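Local atomic coordinates of broad specificity aminotransferase (Leishmania mexicana, PDB entry 4WB0), a protein that probably transfers amino groups from a wide range of amino acids to 2-oxo acids, using pyridoxal 5'-phosphate as its cofactor. Residues Q346-W351 against D406-V411; L136-W141 against Y162-L167; V91-G96 against Q255-N260. One frame throughout, in Å; residues are numbered along the deposited sequence.

Contact 1: residues Q346-W351 against D406-V411; sequences QTPGRW and DAVRNV
Val-408, on helix 394-410, packs against Pro-348, Thr-347 and Trp-351 of the loop that follows helix 314-344. That long helix ends in a Schellman motif, with Gln-346 at positive phi, and the chain then passes beside the last turns of helix 394-410. The apolar part centres on Val-408. With CG1 anti to the backbone N (chi1 169°), CG1 faces Pro-348 and CG2 faces Trp-351. CG1 of Val-408 meets CB of Pro-348 at 4.1 Å. CG2 of Val-408 comes to the edge of the Trp-351 indole, near its plane, 4.1 Å from CZ2. CG2 of Thr-347 touches the branch point, CB of Val-408. Leu-366 also packs on both Val-408 and Trp-351.

The second group of contacts is made by Arg-409. Its chain is extended from CG to NE and crosses the ring of Pro-348 at about a right angle. CD of Pro-348 sits over the centre of one guanidinium face, 3.9 Å from CZ of Arg-409. Its nitrogens bond to flanking residues: NE to OD1 of Asn-405 and NH2 to O of Leu-345. Asn-405 OD1 also pairs with OG1 of Thr-347, so one amide oxygen ties helix to loop.

One polar bond closes the loop on itself. NE1 of Trp-351 donates to O of Pro-348 at 3.2 Å, arriving above the carbonyl plane.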
ATOM      1  N   GLN A 346     -32.441 -33.837  11.328  1.00 48.50           N
ATOM      2  CA  GLN A 346     -31.695 -34.999  11.839  1.00 55.33           C
ATOM      3  C   GLN A 346     -30.517 -35.385  10.934  1.00 52.00           C
ATOM      4  O   GLN A 346     -30.262 -36.578  10.674  1.00 50.46           O
ATOM      5  CB  GLN A 346     -32.649 -36.185  12.017  1.00 68.81           C
ATOM      6  CG  GLN A 346     -33.789 -35.870  12.977  1.00 84.52           C
ATOM      7  CD  GLN A 346     -34.941 -36.866  12.903  1.00 97.29           C
ATOM      8  OE1 GLN A 346     -34.955 -37.764  12.059  1.00101.32           O
ATOM      9  NE2 GLN A 346     -35.917 -36.704  13.789  1.00100.41           N
ATOM     10  N   THR A 347     -29.808 -34.371  10.449  1.00 49.53           N
ATOM     11  CA  THR A 347     -28.641 -34.602   9.612  1.00 50.44           C
ATOM     12  C   THR A 347     -27.671 -35.515  10.382  1.00 52.97           C
ATOM     13  O   THR A 347     -27.391 -35.238  11.554  1.00 51.33           O
ATOM     14  CB  THR A 347     -27.953 -33.271   9.240  1.00 47.69           C
ATOM     15  OG1 THR A 347     -28.924 -32.375   8.692  1.00 47.52           O
ATOM     16  CG2 THR A 347     -26.883 -33.512   8.209  1.00 48.47           C
ATOM     17  N   PRO A 348     -27.174 -36.604   9.751  1.00 57.26           N
ATOM     18  CA  PRO A 348     -26.165 -37.449  10.411  1.00 54.96           C
ATOM     19  C   PRO A 348     -24.971 -36.694  10.913  1.00 50.89           C
ATOM     20  O   PRO A 348     -24.496 -35.772  10.238  1.00 48.82           O
ATOM     21  CB  PRO A 348     -25.735 -38.418   9.304  1.00 57.33           C
ATOM     22  CG  PRO A 348     -26.905 -38.532   8.439  1.00 62.21           C
ATOM     23  CD  PRO A 348     -27.538 -37.154   8.433  1.00 61.73           C
ATOM     24  N   GLY A 349     -24.499 -37.069  12.097  1.00 52.07           N
ATOM     25  CA  GLY A 349     -23.294 -36.502  12.667  1.00 53.12           C
ATOM     26  C   GLY A 349     -23.593 -35.498  13.761  1.00 53.15           C
ATOM     27  O   GLY A 349     -24.755 -35.243  14.056  1.00 57.40           O
ATOM     28  N   ARG A 350     -22.547 -34.936  14.362  1.00 51.21           N
ATOM     29  CA  ARG A 350     -22.676 -33.860  15.355  1.00 50.69           C
ATOM     30  C   ARG A 350     -22.436 -32.492  14.717  1.00 45.09           C
ATOM     31  O   ARG A 350     -21.556 -32.354  13.866  1.00 43.28           O
ATOM     32  CB  ARG A 350     -21.690 -34.062  16.516  1.00 58.38           C
ATOM     33  CG  ARG A 350     -21.828 -35.402  17.235  1.00 71.58           C
ATOM     34  CD  ARG A 350     -23.266 -35.668  17.645  1.00 83.23           C
ATOM     35  NE  ARG A 350     -23.798 -34.641  18.539  1.00 90.90           N
ATOM     36  CZ  ARG A 350     -24.976 -34.725  19.156  1.00 97.28           C
ATOM     37  NH1 ARG A 350     -25.753 -35.784  18.975  1.00102.24           N
ATOM     38  NH2 ARG A 350     -25.382 -33.752  19.962  1.00 96.45           N
ATOM     39  N   TRP A 351     -23.202 -31.494  15.161  1.00 42.71           N
ATOM     40  CA  TRP A 351     -23.191 -30.165  14.545  1.00 41.16           C
ATOM     41  C   TRP A 351     -23.028 -29.025  15.547  1.00 40.32           C
ATOM     42  O   TRP A 351     -23.129 -27.850  15.180  1.00 38.28           O
ATOM     43  CB  TRP A 351     -24.466 -29.984  13.707  1.00 39.90           C
ATOM     44  CG  TRP A 351     -24.429 -30.961  12.595  1.00 40.74           C
ATOM     45  CD1 TRP A 351     -25.103 -32.144  12.513  1.00 42.40           C
ATOM     46  CD2 TRP A 351     -23.608 -30.880  11.424  1.00 43.30           C
ATOM     47  NE1 TRP A 351     -24.758 -32.795  11.357  1.00 45.10           N
ATOM     48  CE2 TRP A 351     -23.828 -32.045  10.680  1.00 46.73           C
ATOM     49  CE3 TRP A 351     -22.704 -29.928  10.933  1.00 42.25           C
ATOM     50  CZ2 TRP A 351     -23.186 -32.282   9.456  1.00 49.34           C
ATOM     51  CZ3 TRP A 351     -22.070 -30.168   9.728  1.00 43.56           C
ATOM     52  CH2 TRP A 351     -22.314 -31.329   9.007  1.00 47.31           C
ATOM     53  N   ASP A 406     -28.513 -32.418   2.585  1.00 57.62           N
ATOM     54  CA  ASP A 406     -28.480 -33.130   1.310  1.00 63.83           C
ATOM     55  C   ASP A 406     -27.073 -33.630   0.999  1.00 64.32           C
ATOM     56  O   ASP A 406     -26.903 -34.779   0.585  1.00 70.64           O
ATOM     57  CB  ASP A 406     -28.957 -32.242   0.157  1.00 63.60           C
ATOM     58  CG  ASP A 406     -30.442 -31.983   0.189  1.00 61.79           C
ATOM     59  OD1 ASP A 406     -31.162 -32.714   0.912  1.00 60.73           O
ATOM     60  OD2 ASP A 406     -30.879 -31.046  -0.532  1.00 60.19           O
ATOM     61  N   ALA A 407     -26.067 -32.774   1.179  1.00 54.05           N
ATOM     62  CA  ALA A 407     -24.729 -33.161   0.801  1.00 47.13           C
ATOM     63  C   ALA A 407     -24.290 -34.383   1.611  1.00 48.90           C
ATOM     64  O   ALA A 407     -23.748 -35.360   1.056  1.00 50.66           O
ATOM     65  CB  ALA A 407     -23.777 -32.034   0.993  1.00 42.83           C
ATOM     66  N   VAL A 408     -24.581 -34.350   2.904  1.00 48.56           N
ATOM     67  CA  VAL A 408     -24.146 -35.386   3.820  1.00 50.74           C
ATOM     68  C   VAL A 408     -24.851 -36.700   3.504  1.00 56.13           C
ATOM     69  O   VAL A 408     -24.226 -37.766   3.454  1.00 58.36           O
ATOM     70  CB  VAL A 408     -24.411 -34.969   5.283  1.00 47.43           C
ATOM     71  CG1 VAL A 408     -24.208 -36.154   6.219  1.00 48.58           C
ATOM     72  CG2 VAL A 408     -23.486 -33.873   5.667  1.00 43.71           C
ATOM     73  N   ARG A 409     -26.153 -36.627   3.275  1.00 56.58           N
ATOM     74  CA  ARG A 409     -26.927 -37.837   3.038  1.00 59.32           C
ATOM     75  C   ARG A 409     -26.644 -38.488   1.685  1.00 60.80           C
ATOM     76  O   ARG A 409     -26.980 -39.673   1.486  1.00 60.87           O
ATOM     77  CB  ARG A 409     -28.426 -37.548   3.164  1.00 60.49           C
ATOM     78  CG  ARG A 409     -28.853 -37.262   4.587  1.00 60.87           C
ATOM     79  CD  ARG A 409     -30.331 -36.982   4.670  1.00 61.32           C
ATOM     80  NE  ARG A 409     -30.756 -36.592   6.019  1.00 59.72           N
ATOM     81  CZ  ARG A 409     -31.174 -37.449   6.947  1.00 61.35           C
ATOM     82  NH1 ARG A 409     -31.194 -38.758   6.695  1.00 64.37           N
ATOM     83  NH2 ARG A 409     -31.559 -37.005   8.135  1.00 60.15           N
ATOM     84  N   ASN A 410     -26.011 -37.755   0.769  1.00 62.14           N
ATOM     85  CA  ASN A 410     -25.930 -38.210  -0.627  1.00 67.84           C
ATOM     86  C   ASN A 410     -24.524 -38.403  -1.186  1.00 71.80           C
ATOM     87  O   ASN A 410     -24.354 -39.072  -2.207  1.00 73.09           O
ATOM     88  CB  ASN A 410     -26.704 -37.240  -1.525  1.00 66.39           C
ATOM     89  CG  ASN A 410     -28.212 -37.331  -1.305  1.00 65.86           C
ATOM     90  OD1 ASN A 410     -28.884 -36.333  -1.046  1.00 63.85           O
ATOM     91  ND2 ASN A 410     -28.742 -38.540  -1.387  1.00 68.07           N
ATOM     92  N   VAL A 411     -23.521 -37.852  -0.510  1.00 74.63           N
ATOM     93  CA  VAL A 411     -22.133 -38.022  -0.936  1.00 78.51           C
ATOM     94  C   VAL A 411     -21.343 -38.913   0.032  1.00 91.93           C
ATOM     95  O   VAL A 411     -20.736 -39.905  -0.383  1.00 98.79           O
ATOM     96  CB  VAL A 411     -21.430 -36.671  -1.063  1.00 67.06           C
ATOM     97  CG1 VAL A 411     -20.020 -36.855  -1.563  1.00 61.07           C
ATOM     98  CG2 VAL A 411     -22.230 -35.727  -1.998  1.00 61.18           C
TER

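Contact 2: residues L136-W141 against Y162-L167; sequences LADPTW and YDHKTL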
ATOM      1  N   LEU A 136       3.034 -21.789  11.051  1.00 26.13           N
ATOM      2  CA  LEU A 136       1.659 -21.332  10.825  1.00 28.08           C
ATOM      3  C   LEU A 136       0.704 -22.379  11.360  1.00 26.90           C
ATOM      4  O   LEU A 136       1.048 -23.544  11.488  1.00 26.29           O
ATOM      5  CB  LEU A 136       1.356 -21.086   9.342  1.00 31.70           C
ATOM      6  CG  LEU A 136       2.373 -20.277   8.518  1.00 36.15           C
ATOM      7  CD1 LEU A 136       1.971 -20.092   7.049  1.00 37.22           C
ATOM      8  CD2 LEU A 136       2.516 -18.974   9.119  1.00 37.57           C
ATOM      9  N   ALA A 137      -0.489 -21.958  11.730  1.00 27.34           N
ATOM     10  CA  ALA A 137      -1.445 -22.936  12.237  1.00 27.90           C
ATOM     11  C   ALA A 137      -1.876 -23.906  11.177  1.00 30.27           C
ATOM     12  O   ALA A 137      -2.063 -23.554  10.008  1.00 30.69           O
ATOM     13  CB  ALA A 137      -2.656 -22.274  12.777  1.00 27.42           C
ATOM     14  N   ASP A 138      -2.189 -25.097  11.647  1.00 32.01           N
ATOM     15  CA  ASP A 138      -2.807 -26.132  10.855  1.00 37.24           C
ATOM     16  C   ASP A 138      -4.288 -26.326  11.223  1.00 39.06           C
ATOM     17  O   ASP A 138      -4.565 -26.917  12.271  1.00 38.32           O
ATOM     18  CB  ASP A 138      -2.036 -27.443  11.067  1.00 35.87           C
ATOM     19  CG  ASP A 138      -2.698 -28.641  10.394  1.00 44.86           C
ATOM     20  OD1 ASP A 138      -3.380 -28.454   9.368  1.00 46.67           O
ATOM     21  OD2 ASP A 138      -2.541 -29.782  10.894  1.00 46.92           O
ATOM     22  N   PRO A 139      -5.234 -25.823  10.385  1.00 40.95           N
ATOM     23  CA  PRO A 139      -5.161 -25.006   9.142  1.00 40.33           C
ATOM     24  C   PRO A 139      -5.046 -23.499   9.366  1.00 42.31           C
ATOM     25  O   PRO A 139      -5.141 -23.079  10.534  1.00 40.33           O
ATOM     26  CB  PRO A 139      -6.477 -25.365   8.434  1.00 43.59           C
ATOM     27  CG  PRO A 139      -7.437 -25.716   9.520  1.00 42.38           C
ATOM     28  CD  PRO A 139      -6.621 -26.236  10.692  1.00 42.44           C
ATOM     29  N   THR A 140      -4.826 -22.675   8.320  1.00 48.65           N
ATOM     30  CA  THR A 140      -4.824 -21.191   8.495  1.00 51.33           C
ATOM     31  C   THR A 140      -5.163 -20.473   7.155  1.00 46.36           C
ATOM     32  O   THR A 140      -5.062 -21.053   6.103  1.00 47.97           O
ATOM     33  CB  THR A 140      -3.418 -20.663   9.068  1.00 52.95           C
ATOM     34  OG1 THR A 140      -3.489 -19.268   9.464  1.00 52.75           O
ATOM     35  CG2 THR A 140      -2.308 -20.815   8.035  1.00 52.83           C
ATOM     36  N   TRP A 141      -5.596 -19.221   7.219  1.00 46.14           N
ATOM     37  CA  TRP A 141      -5.716 -18.384   6.028  1.00 47.59           C
ATOM     38  C   TRP A 141      -4.657 -18.808   4.967  1.00 47.11           C
ATOM     39  O   TRP A 141      -3.450 -18.727   5.211  1.00 41.90           O
ATOM     40  CB  TRP A 141      -5.538 -16.926   6.436  1.00 51.97           C
ATOM     41  CG  TRP A 141      -6.000 -15.949   5.450  1.00 56.79           C
ATOM     42  CD1 TRP A 141      -6.979 -16.118   4.510  1.00 57.45           C
ATOM     43  CD2 TRP A 141      -5.509 -14.618   5.295  1.00 59.47           C
ATOM     44  NE1 TRP A 141      -7.130 -14.961   3.781  1.00 56.76           N
ATOM     45  CE2 TRP A 141      -6.240 -14.024   4.238  1.00 55.76           C
ATOM     46  CE3 TRP A 141      -4.522 -13.866   5.947  1.00 62.50           C
ATOM     47  CZ2 TRP A 141      -6.014 -12.719   3.813  1.00 54.29           C
ATOM     48  CZ3 TRP A 141      -4.300 -12.558   5.528  1.00 60.70           C
ATOM     49  CH2 TRP A 141      -5.044 -12.001   4.463  1.00 57.00           C
ATOM     50  N   TYR A 162      -5.982 -27.503  14.997  1.00 30.29           N
ATOM     51  CA  TYR A 162      -7.317 -28.081  14.952  1.00 34.96           C
ATOM     52  C   TYR A 162      -7.288 -29.582  14.809  1.00 37.98           C
ATOM     53  O   TYR A 162      -6.482 -30.136  14.051  1.00 40.21           O
ATOM     54  CB  TYR A 162      -8.092 -27.480  13.799  1.00 39.21           C
ATOM     55  CG  TYR A 162      -9.581 -27.709  13.793  1.00 44.02           C
ATOM     56  CD1 TYR A 162     -10.396 -27.089  14.735  1.00 46.02           C
ATOM     57  CD2 TYR A 162     -10.189 -28.490  12.801  1.00 46.78           C
ATOM     58  CE1 TYR A 162     -11.778 -27.270  14.716  1.00 50.23           C
ATOM     59  CE2 TYR A 162     -11.581 -28.677  12.776  1.00 49.92           C
ATOM     60  CZ  TYR A 162     -12.366 -28.051  13.741  1.00 51.95           C
ATOM     61  OH  TYR A 162     -13.742 -28.181  13.783  1.00 55.85           O
ATOM     62  N   ASP A 163      -8.173 -30.214  15.567  1.00 39.21           N
ATOM     63  CA  ASP A 163      -8.379 -31.647  15.559  1.00 42.54           C
ATOM     64  C   ASP A 163      -9.597 -31.969  14.701  1.00 43.63           C
ATOM     65  O   ASP A 163     -10.731 -31.805  15.129  1.00 40.98           O
ATOM     66  CB  ASP A 163      -8.577 -32.155  16.991  1.00 45.68           C
ATOM     67  CG  ASP A 163      -8.795 -33.661  17.068  1.00 50.85           C
ATOM     68  OD1 ASP A 163      -9.067 -34.322  16.048  1.00 53.96           O
ATOM     69  OD2 ASP A 163      -8.690 -34.196  18.182  1.00 54.52           O
ATOM     70  N   HIS A 164      -9.338 -32.479  13.506  1.00 48.98           N
ATOM     71  CA  HIS A 164     -10.379 -32.735  12.523  1.00 57.53           C
ATOM     72  C   HIS A 164     -11.362 -33.860  12.906  1.00 53.11           C
ATOM     73  O   HIS A 164     -12.448 -33.976  12.306  1.00 49.48           O
ATOM     74  CB  HIS A 164      -9.699 -33.011  11.187  1.00 74.34           C
ATOM     75  CG  HIS A 164      -8.837 -31.870  10.717  1.00 88.03           C
ATOM     76  ND1 HIS A 164      -9.337 -30.808   9.990  1.00 93.94           N
ATOM     77  CD2 HIS A 164      -7.517 -31.616  10.891  1.00 92.89           C
ATOM     78  CE1 HIS A 164      -8.357 -29.961   9.720  1.00 95.81           C
ATOM     79  NE2 HIS A 164      -7.243 -30.429  10.255  1.00 95.05           N
ATOM     80  N   LYS A 165     -11.020 -34.655  13.921  1.00 53.76           N
ATOM     81  CA  LYS A 165     -11.898 -35.738  14.366  1.00 56.47           C
ATOM     82  C   LYS A 165     -12.845 -35.201  15.432  1.00 55.45           C
ATOM     83  O   LYS A 165     -14.056 -35.394  15.342  1.00 57.60           O
ATOM     84  CB  LYS A 165     -11.095 -36.931  14.902  1.00 58.41           C
ATOM     85  N   THR A 166     -12.309 -34.488  16.418  1.00 52.55           N
ATOM     86  CA  THR A 166     -13.150 -33.988  17.502  1.00 55.29           C
ATOM     87  C   THR A 166     -13.821 -32.661  17.129  1.00 54.52           C
ATOM     88  O   THR A 166     -14.729 -32.195  17.832  1.00 53.66           O
ATOM     89  CB  THR A 166     -12.363 -33.758  18.783  1.00 56.52           C
ATOM     90  OG1 THR A 166     -11.501 -32.635  18.594  1.00 57.16           O
ATOM     91  CG2 THR A 166     -11.556 -34.962  19.140  1.00 59.38           C
ATOM     92  N   LEU A 167     -13.356 -32.050  16.042  1.00 54.40           N
ATOM     93  CA  LEU A 167     -13.869 -30.751  15.639  1.00 53.24           C
ATOM     94  C   LEU A 167     -13.696 -29.802  16.801  1.00 54.16           C
ATOM     95  O   LEU A 167     -14.629 -29.112  17.206  1.00 60.04           O
ATOM     96  CB  LEU A 167     -15.343 -30.825  15.220  1.00 54.30           C
ATOM     97  CG  LEU A 167     -15.739 -31.866  14.184  1.00 57.09           C
ATOM     98  CD1 LEU A 167     -17.260 -31.794  13.883  1.00 58.35           C
ATOM     99  CD2 LEU A 167     -14.942 -31.675  12.922  1.00 57.53           C
TER
HETATM  100  O   HOH W   1      -3.756 -29.576  13.515  1.00 36.67           O
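Pro-139 and Tyr-162 meet at the C-terminal ends of two neighbouring parallel strands. These belong to a beta-alpha-beta crossover made of strand 134-138, helix 142-150 and strand 156-163. The two side chains cross obliquely, with CD of Pro-139 3.7 Å from CB of Tyr-162. The peptide bond before Pro-139 is cis.

Only the root of the tyrosine takes part here. CG is anti to the backbone N (chi1 -166°), and the ring leads away from Pro-139 to an edge-to-face contact with Phe-363. His-164 turns its imidazole back beside that ring. CD2 of Tyr-162 stands 3.7 Å above one imidazole face of His-164, offset toward the rim, while ND1 of His-164 lies in plane at the tyrosine edge.

Asp-138 bends toward the same place. Its OD1 lies near the plane of the imidazole, at the edge, but 4.4 Å from NE2 of His-164, too far for a bond. OD2 of Asp-138 is 2.9 Å from a water that also lies 2.8 Å from O of Tyr-162 and can bridge the two strand ends. The strands are joined directly by the backbone: N of Tyr-162 donates to O of Asp-138 at 3.1 Å, nearly straight at 175°.

Contact 3: residues V91-G96 against Q255-N260; sequences VKMTYG and QSFSKN. With CAC (cacodylate ion), chain C.
NE2 of Gln-255 is boxed in by helix 84-95. It donates to O of Ala-90, and the side chains of Met-93 and Thr-94 close round it. CE of Met-93 comes within 3.7 Å of NE2 of Gln-255, and CB of Thr-94 within 3.8 Å. CG anti to the backbone N (chi1 177°) and the chain extended beyond it carry the amide from strand 252-256 to the helix. Its other polar atom, OE1, pairs with OG1 of Thr-270 on the adjacent strand 268-274. Each end of the buried amide has a hydrogen-bond partner, and the two together hold its rotation.

Met-93 carries the apolar half. Its chain is straight to SD and bends at the last torsion (chi3 76°), which brings the methyl to Phe-257. CE of Met-93 lies 3.5 Å from CE2 of Phe-257. SD of Met-93 is 5.0 Å from the centroid of the Phe-257 ring and oblique to it, a Met-aromatic contact. Phe-86 meets the same phenyl ring, and Trp-320 of helix 314-344 touches Met-93.

The chain leaves the strand at Ser-256 through an ST turn that includes Phe-257: N of Ser-258 donates to OG of Ser-256 at 3.0 Å. OG of Ser-258 in turn donates to O1 of a cacodylate ion at 2.6 Å. Thr-113, Arg-267 and residues of the neighbouring subunit also bind this ion, probably from the crystallisation liquor.

The Ser-Phe-Ser-Lys run resembles the motif that carries the cofactor lysine in class I aminotransferases, and the ion probably marks the cofactor phosphate site. The chemistry thus divides in two: a buried, mostly apolar seat fastens the strand end to the helix, while Ser-258, just beyond, turns its hydroxyl to an anion pocket.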
ATOM      1  N   VAL A  91      -3.377   1.193  18.792  1.00 21.57           N
ATOM      2  CA  VAL A  91      -2.555   0.360  19.657  1.00 23.15           C
ATOM      3  C   VAL A  91      -3.193   0.314  21.064  1.00 24.19           C
ATOM      4  O   VAL A  91      -3.194  -0.704  21.763  1.00 22.04           O
ATOM      5  CB  VAL A  91      -1.141   0.919  19.707  1.00 25.17           C
ATOM      6  CG1 VAL A  91      -0.376   0.270  20.821  1.00 28.60           C
ATOM      7  CG2 VAL A  91      -0.455   0.726  18.364  1.00 24.94           C
ATOM      8  N   LYS A  92      -3.767   1.437  21.460  1.00 25.28           N
ATOM      9  CA  LYS A  92      -4.457   1.481  22.727  1.00 27.09           C
ATOM     10  C   LYS A  92      -5.678   0.571  22.746  1.00 23.39           C
ATOM     11  O   LYS A  92      -6.012   0.014  23.788  1.00 26.19           O
ATOM     12  CB  LYS A  92      -4.859   2.928  23.076  1.00 33.87           C
ATOM     13  CG  LYS A  92      -3.769   3.629  23.888  1.00 45.27           C
ATOM     14  CD  LYS A  92      -3.649   5.138  23.601  1.00 53.70           C
ATOM     15  CE  LYS A  92      -4.910   5.889  23.982  1.00 60.86           C
ATOM     16  NZ  LYS A  92      -4.717   7.377  23.862  1.00 65.51           N
ATOM     17  N   MET A  93      -6.362   0.440  21.624  1.00 23.85           N
ATOM     18  CA  MET A  93      -7.544  -0.449  21.550  1.00 26.86           C
ATOM     19  C   MET A  93      -7.174  -1.914  21.814  1.00 27.19           C
ATOM     20  O   MET A  93      -7.899  -2.639  22.483  1.00 29.32           O
ATOM     21  CB  MET A  93      -8.217  -0.355  20.164  1.00 26.44           C
ATOM     22  CG  MET A  93      -9.496  -1.238  19.982  1.00 32.39           C
ATOM     23  SD  MET A  93     -10.107  -1.159  18.271  1.00 33.27           S
ATOM     24  CE  MET A  93      -8.927  -2.219  17.479  1.00 30.28           C
ATOM     25  N   THR A  94      -6.023  -2.343  21.313  1.00 25.24           N
ATOM     26  CA  THR A  94      -5.656  -3.763  21.526  1.00 25.85           C
ATOM     27  C   THR A  94      -4.954  -3.925  22.868  1.00 26.58           C
ATOM     28  O   THR A  94      -5.312  -4.826  23.611  1.00 24.41           O
ATOM     29  CB  THR A  94      -4.863  -4.314  20.368  1.00 29.83           C
ATOM     30  OG1 THR A  94      -4.670  -5.771  20.506  1.00 37.75           O
ATOM     31  CG2 THR A  94      -3.569  -3.585  20.183  1.00 28.08           C
ATOM     32  N   TYR A  95      -4.007  -3.055  23.243  1.00 25.28           N
ATOM     33  CA  TYR A  95      -3.287  -3.272  24.532  1.00 25.75           C
ATOM     34  C   TYR A  95      -3.893  -2.668  25.761  1.00 29.03           C
ATOM     35  O   TYR A  95      -3.483  -2.975  26.870  1.00 29.62           O
ATOM     36  CB  TYR A  95      -1.832  -2.790  24.365  1.00 24.42           C
ATOM     37  CG  TYR A  95      -1.054  -3.762  23.518  1.00 24.65           C
ATOM     38  CD1 TYR A  95      -0.856  -5.066  23.961  1.00 26.21           C
ATOM     39  CD2 TYR A  95      -0.542  -3.393  22.319  1.00 23.62           C
ATOM     40  CE1 TYR A  95      -0.147  -5.977  23.200  1.00 24.16           C
ATOM     41  CE2 TYR A  95       0.197  -4.294  21.508  1.00 26.39           C
ATOM     42  CZ  TYR A  95       0.372  -5.591  21.971  1.00 25.26           C
ATOM     43  OH  TYR A  95       1.106  -6.463  21.236  1.00 25.29           O
ATOM     44  N   GLY A  96      -4.926  -1.855  25.609  1.00 33.22           N
ATOM     45  CA  GLY A  96      -5.553  -1.285  26.794  1.00 41.95           C
ATOM     46  C   GLY A  96      -5.081   0.144  27.014  1.00 58.12           C
ATOM     47  O   GLY A  96      -4.025   0.545  26.537  1.00 51.89           O
ATOM     48  N   GLN A 255      -2.588  -5.631  12.852  1.00 21.21           N
ATOM     49  CA  GLN A 255      -3.947  -5.238  13.194  1.00 18.93           C
ATOM     50  C   GLN A 255      -4.679  -4.724  11.968  1.00 20.01           C
ATOM     51  O   GLN A 255      -4.092  -3.964  11.196  1.00 21.60           O
ATOM     52  CB  GLN A 255      -3.870  -4.179  14.253  1.00 22.22           C
ATOM     53  CG  GLN A 255      -5.134  -3.604  14.678  1.00 27.79           C
ATOM     54  CD  GLN A 255      -4.851  -2.570  15.751  1.00 31.06           C
ATOM     55  OE1 GLN A 255      -4.117  -1.589  15.515  1.00 30.60           O
ATOM     56  NE2 GLN A 255      -5.367  -2.811  16.932  1.00 31.58           N
ATOM     57  N   SER A 256      -5.943  -5.094  11.847  1.00 20.16           N
ATOM     58  CA  SER A 256      -6.860  -4.678  10.771  1.00 19.06           C
ATOM     59  C   SER A 256      -8.156  -4.051  11.312  1.00 21.61           C
ATOM     60  O   SER A 256      -8.705  -4.519  12.316  1.00 20.06           O
ATOM     61  CB  SER A 256      -7.216  -5.852   9.911  1.00 20.41           C
ATOM     62  OG  SER A 256      -8.215  -5.523   8.926  1.00 21.78           O
ATOM     63  N   PHE A 257      -8.621  -3.007  10.633  1.00 20.07           N
ATOM     64  CA  PHE A 257      -9.937  -2.412  10.858  1.00 19.99           C
ATOM     65  C   PHE A 257     -10.940  -2.735   9.748  1.00 20.86           C
ATOM     66  O   PHE A 257     -12.031  -2.157   9.670  1.00 19.29           O
ATOM     67  CB  PHE A 257      -9.759  -0.914  11.055  1.00 22.50           C
ATOM     68  CG  PHE A 257      -9.163  -0.592  12.379  1.00 21.90           C
ATOM     69  CD1 PHE A 257      -7.796  -0.551  12.515  1.00 21.81           C
ATOM     70  CD2 PHE A 257      -9.955  -0.405  13.504  1.00 24.53           C
ATOM     71  CE1 PHE A 257      -7.223  -0.324  13.705  1.00 23.09           C
ATOM     72  CE2 PHE A 257      -9.351  -0.152  14.742  1.00 26.24           C
ATOM     73  CZ  PHE A 257      -7.970  -0.141  14.825  1.00 22.43           C
ATOM     74  N   SER A 258     -10.594  -3.657   8.845  1.00 19.02           N
ATOM     75  CA  SER A 258     -11.506  -3.973   7.754  1.00 20.29           C
ATOM     76  C   SER A 258     -12.811  -4.540   8.244  1.00 19.34           C
ATOM     77  O   SER A 258     -13.886  -4.178   7.755  1.00 21.13           O
ATOM     78  CB  SER A 258     -10.876  -4.988   6.794  1.00 21.02           C
ATOM     79  OG  SER A 258      -9.733  -4.410   6.178  1.00 23.76           O
ATOM     80  N   LYS A 259     -12.715  -5.500   9.165  1.00 21.83           N
ATOM     81  CA  LYS A 259     -13.905  -6.224   9.553  1.00 22.68           C
ATOM     82  C   LYS A 259     -14.682  -5.571  10.703  1.00 23.23           C
ATOM     83  O   LYS A 259     -15.906  -5.466  10.587  1.00 24.59           O
ATOM     84  CB  LYS A 259     -13.558  -7.691   9.912  1.00 26.39           C
ATOM     85  CG  LYS A 259     -13.321  -8.618   8.666  1.00 35.58           C
ATOM     86  CD  LYS A 259     -11.844  -8.879   8.510  1.00 37.06           C
ATOM     87  CE  LYS A 259     -11.445  -9.276   7.049  1.00 43.91           C
ATOM     88  NZ  LYS A 259     -12.262 -10.342   6.452  1.00 45.06           N
ATOM     89  N   ASN A 260     -13.998  -5.159  11.787  1.00 21.17           N
ATOM     90  CA  ASN A 260     -14.688  -4.639  12.969  1.00 19.82           C
ATOM     91  C   ASN A 260     -15.190  -3.204  12.774  1.00 23.19           C
ATOM     92  O   ASN A 260     -16.129  -2.797  13.431  1.00 25.68           O
ATOM     93  CB  ASN A 260     -13.804  -4.731  14.245  1.00 23.94           C
ATOM     94  CG  ASN A 260     -12.404  -4.116  14.109  1.00 25.86           C
ATOM     95  OD1 ASN A 260     -12.114  -3.285  13.239  1.00 24.65           O
ATOM     96  ND2 ASN A 260     -11.520  -4.554  14.993  1.00 24.95           N
TER
HETATM   97 AS   CAC C 501      -7.243  -7.367   5.240  0.96 47.67          AS
HETATM   98  O1  CAC C 501      -8.610  -6.347   4.790  0.96 26.77           O
HETATM   99  O2  CAC C 501      -5.756  -6.774   4.597  0.96 28.12           O
HETATM  100  C1  CAC C 501      -7.188  -7.694   7.166  0.96 57.11           C
HETATM  101  C2  CAC C 501      -7.515  -9.128   4.429  0.96146.49           C

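Along the chain, contact 3 opens first with 91-96. Both segments of contact 2 follow before 255-260 completes contact 3, and contact 1 comes later, towards the C-terminus. Contacts 2 and 3 both reach the large mixed sheet, with centres 25 Å apart and nearest atoms about 7 Å apart. Contact 1 lies farther out. Its centre is 21 Å from that of contact 2 and 39 Å from that of contact 3, on the opposite side of the chain's centre from the latter. Helix 314-344 connects these extremes: its early residues pack on Met-93, and its far end leads into 346-351. The contacts thus run from the anion pocket to the chain's periphery.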